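PDB 6KTQ: homocitrate synthase from Sulfolobus acidocaldarius, which catalyses the aldol-type condensation of acetyl-CoA with 2-oxoglutarate to give homocitrate, the first step of lysine biosynthesis through the alpha-aminoadipate pathway. Local coordinates for residues 169-174 with 194-199. Sequence-based numbering, arbitrary orientation.
Sequences EDATRA and VSIADT. With AKG (2-oxoglutaric acid), chain D; COA (coenzyme A), chain E.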
loop_
_atom_site.group_PDB
_atom_site.type_symbol
_atom_site.label_atom_id
_atom_site.label_comp_id
_atom_site.label_asym_id
_atom_site.label_seq_id
_atom_site.Cartn_x
_atom_site.Cartn_y
_atom_site.Cartn_z
ATOM N N GLU A 169 -19.551 15.800 7.502
ATOM C CA GLU A 169 -20.721 14.983 7.714
ATOM C C GLU A 169 -21.336 14.631 6.373
ATOM O O GLU A 169 -21.394 15.475 5.452
ATOM C CB GLU A 169 -21.692 15.733 8.643
ATOM C CG GLU A 169 -22.972 15.018 8.953
ATOM C CD GLU A 169 -23.815 15.739 10.002
ATOM O OE1 GLU A 169 -24.564 15.043 10.726
ATOM O OE2 GLU A 169 -23.756 16.996 10.084
ATOM N N ASP A 170 -21.787 13.380 6.267
ATOM C CA ASP A 170 -22.298 12.789 5.019
ATOM C C ASP A 170 -21.293 12.895 3.863
ATOM O O ASP A 170 -21.674 12.986 2.685
ATOM C CB ASP A 170 -23.621 13.425 4.627
ATOM C CG ASP A 170 -24.488 12.530 3.798
ATOM O OD1 ASP A 170 -24.296 11.297 3.765
ATOM O OD2 ASP A 170 -25.400 13.052 3.152
ATOM N N ALA A 171 -20.024 12.859 4.221
ATOM C CA ALA A 171 -18.933 12.871 3.240
ATOM C C ALA A 171 -19.047 11.741 2.252
ATOM O O ALA A 171 -18.687 11.899 1.083
ATOM C CB ALA A 171 -17.606 12.778 3.943
ATOM N N THR A 172 -19.575 10.598 2.692
ATOM C CA THR A 172 -19.602 9.427 1.843
ATOM C C THR A 172 -20.708 9.482 0.798
ATOM O O THR A 172 -20.739 8.629 -0.054
ATOM C CB THR A 172 -19.683 8.136 2.679
ATOM O OG1 THR A 172 -20.901 8.128 3.439
ATOM C CG2 THR A 172 -18.491 8.075 3.644
ATOM N N ARG A 173 -21.597 10.483 0.835
ATOM C CA ARG A 173 -22.533 10.713 -0.248
ATOM C C ARG A 173 -22.349 12.096 -0.898
ATOM O O ARG A 173 -23.159 12.520 -1.698
ATOM C CB ARG A 173 -23.972 10.532 0.232
ATOM C CG ARG A 173 -24.276 9.122 0.747
ATOM C CD ARG A 173 -25.746 8.951 1.089
ATOM N NE ARG A 173 -26.143 9.872 2.157
ATOM C CZ ARG A 173 -27.376 10.039 2.614
ATOM N NH1 ARG A 173 -27.605 10.931 3.577
ATOM N NH2 ARG A 173 -28.373 9.322 2.141
ATOM N N ALA A 174 -21.291 12.779 -0.539
ATOM C CA ALA A 174 -20.994 14.093 -1.058
ATOM C C ALA A 174 -20.310 14.006 -2.409
ATOM O O ALA A 174 -19.677 13.011 -2.735
ATOM C CB ALA A 174 -20.099 14.851 -0.100
ATOM N N VAL A 194 -9.149 15.730 9.849
ATOM C CA VAL A 194 -10.458 15.726 9.225
ATOM C C VAL A 194 -11.081 14.354 9.462
ATOM O O VAL A 194 -10.448 13.334 9.183
ATOM C CB VAL A 194 -10.412 16.006 7.731
ATOM C CG1 VAL A 194 -11.764 15.764 7.092
ATOM C CG2 VAL A 194 -9.976 17.448 7.462
ATOM N N SER A 195 -12.322 14.336 9.951
ATOM C CA SER A 195 -13.089 13.091 10.031
ATOM C C SER A 195 -13.985 12.964 8.833
ATOM O O SER A 195 -14.796 13.880 8.502
ATOM C CB SER A 195 -13.945 13.004 11.311
ATOM O OG SER A 195 -14.816 11.855 11.250
ATOM N N ILE A 196 -13.850 11.817 8.181
ATOM C CA ILE A 196 -14.690 11.452 7.045
ATOM C C ILE A 196 -15.828 10.617 7.661
ATOM O O ILE A 196 -15.586 9.535 8.220
ATOM C CB ILE A 196 -13.876 10.649 5.999
ATOM C CG1 ILE A 196 -12.666 11.459 5.482
ATOM C CG2 ILE A 196 -14.747 10.150 4.851
ATOM C CD1 ILE A 196 -13.007 12.750 4.761
ATOM N N ALA A 197 -17.057 11.131 7.585
ATOM C CA ALA A 197 -18.200 10.506 8.252
ATOM C C ALA A 197 -19.074 9.778 7.282
ATOM O O ALA A 197 -19.635 10.359 6.345
ATOM C CB ALA A 197 -19.019 11.538 9.029
ATOM N N ASP A 198 -19.169 8.475 7.492
ATOM C CA ASP A 198 -20.118 7.677 6.779
ATOM C C ASP A 198 -21.369 7.706 7.647
ATOM O O ASP A 198 -21.719 6.741 8.353
ATOM C CB ASP A 198 -19.595 6.278 6.598
ATOM C CG ASP A 198 -20.460 5.452 5.704
ATOM O OD1 ASP A 198 -21.297 6.009 4.937
ATOM O OD2 ASP A 198 -20.304 4.216 5.785
ATOM N N THR A 199 -22.022 8.854 7.576
ATOM C CA THR A 199 -23.186 9.199 8.385
ATOM C C THR A 199 -24.324 8.189 8.305
ATOM O O THR A 199 -24.960 7.907 9.331
ATOM C CB THR A 199 -23.666 10.596 7.948
ATOM O OG1 THR A 199 -22.576 11.494 8.107
ATOM C CG2 THR A 199 -24.869 11.074 8.775
HETATM C C1 AKG D . -21.951 11.849 11.745
HETATM O O1 AKG D . -22.257 10.662 11.525
HETATM O O2 AKG D . -22.048 12.700 10.831
HETATM C C2 AKG D . -21.486 12.226 13.097
HETATM O O5 AKG D . -22.037 11.755 14.102
HETATM C C3 AKG D . -20.290 13.161 13.243
HETATM C C4 AKG D . -19.043 12.272 13.256
HETATM C C5 AKG D . -17.716 12.947 13.575
HETATM O O3 AKG D . -16.685 12.425 13.055
HETATM O O4 AKG D . -17.685 13.987 14.307
HETATM N N1A COA E . -23.343 24.210 11.996
HETATM C C2A COA E . -24.193 25.261 12.163
HETATM N N3A COA E . -25.545 25.120 12.299
HETATM C C4A COA E . -26.125 23.905 12.243
HETATM C C5A COA E . -25.274 22.725 12.071
HETATM C C6A COA E . -23.820 22.947 11.935
HETATM N N6A COA E . -23.009 21.886 11.767
HETATM N N7A COA E . -26.094 21.657 12.071
HETATM C C8A COA E . -27.372 22.113 12.219
HETATM N N9A COA E . -27.375 23.448 12.310
HETATM C C1B COA E . -28.529 24.316 12.585
HETATM C C2B COA E . -29.704 24.169 11.658
HETATM O O2B COA E . -29.549 24.869 10.438
HETATM C C3B COA E . -30.776 24.769 12.540
HETATM O O3B COA E . -30.671 26.168 12.693
HETATM P P3B COA E . -32.008 27.048 12.766
HETATM O O7A COA E . -31.483 28.356 12.301
HETATM O O8A COA E . -32.386 26.958 14.230
HETATM O O9A COA E . -32.991 26.399 11.849
HETATM C C4B COA E . -30.488 24.161 13.887
HETATM O O4B COA E . -29.053 23.961 13.883
HETATM C C5B COA E . -31.448 22.980 13.831
HETATM O O5B COA E . -31.627 22.300 15.002
HETATM P P1A COA E . -32.604 22.543 16.254
HETATM O O1A COA E . -32.144 21.276 16.877
HETATM O O2A COA E . -34.061 22.755 15.941
HETATM O O3A COA E . -31.931 23.868 16.875
HETATM P P2A COA E . -31.897 24.326 18.389
HETATM O O4A COA E . -33.286 24.244 18.967
HETATM O O5A COA E . -31.095 25.596 18.437
HETATM O O6A COA E . -30.968 23.257 19.124
HETATM C CBP COA E . -28.958 22.002 19.593
HETATM C CCP COA E . -29.604 23.075 18.711
HETATM C CDP COA E . -27.505 21.745 19.166
HETATM C CEP COA E . -28.963 22.493 21.046
HETATM C CAP COA E . -29.832 20.749 19.483
HETATM O OAP COA E . -30.100 20.372 18.125
HETATM C C9P COA E . -29.192 19.590 20.175
HETATM O O9P COA E . -29.118 19.601 21.382
HETATM N N8P COA E . -28.729 18.623 19.379
HETATM C C7P COA E . -28.080 17.416 19.856
HETATM C C6P COA E . -26.642 17.333 19.320
HETATM C C5P COA E . -26.670 17.133 17.818
HETATM O O5P COA E . -27.694 17.407 17.176
HETATM N N4P COA E . -25.544 16.676 17.252
HETATM C C3P COA E . -25.456 16.543 15.798
HETATM C C2P COA E . -24.262 15.746 15.303
HETATM S S1P COA E . -24.268 15.943 13.495
#
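Thr199 and Asp170 meet at the C-terminal mouth of the TIM barrel of this HMGL-like domain, where the neighbouring parallel strands 163-169 and 193-198 run out into their active-site loops. The backbone N of Asp170 donates to Thr199 OG1 over 2.8 Å, and the same hydroxyl gives its proton to O2 of 2-oxoglutarate at 3.0 Å. A threonine suits this place because one small group can accept from the loop and donate to the substrate; chi1 of -57° turns OG1 back beside its own backbone N and its methyl toward the ligand carboxylate. Along the strand, Ser195 OG binds the far carboxylate through O3 at 2.7 Å, while Ala197, whose small methyl lets the near carboxylate come close, places CB 3.7 Å from O2.

Toward solvent the packing thins. There Arg173, exposed and not in contact with the strand segment, grips Asp170 side-on through NE and NH1, and Ser131 also holds the carboxylate. The tight part lies deeper: Ala171 CB rests on Ile196 CG2 at 4.0 Å, and the branched isoleucine also packs on Leu211, Phe212 and Leu215 of helix 205-218. Thr172 belongs to it too, crossing the buried Asp198 at about a right angle, its methyl against Asp198 CB, and OG1 donates to Asp198 OD1 at 2.6 Å, reaching that oxygen on its anti side, 33° out of the carboxylate plane.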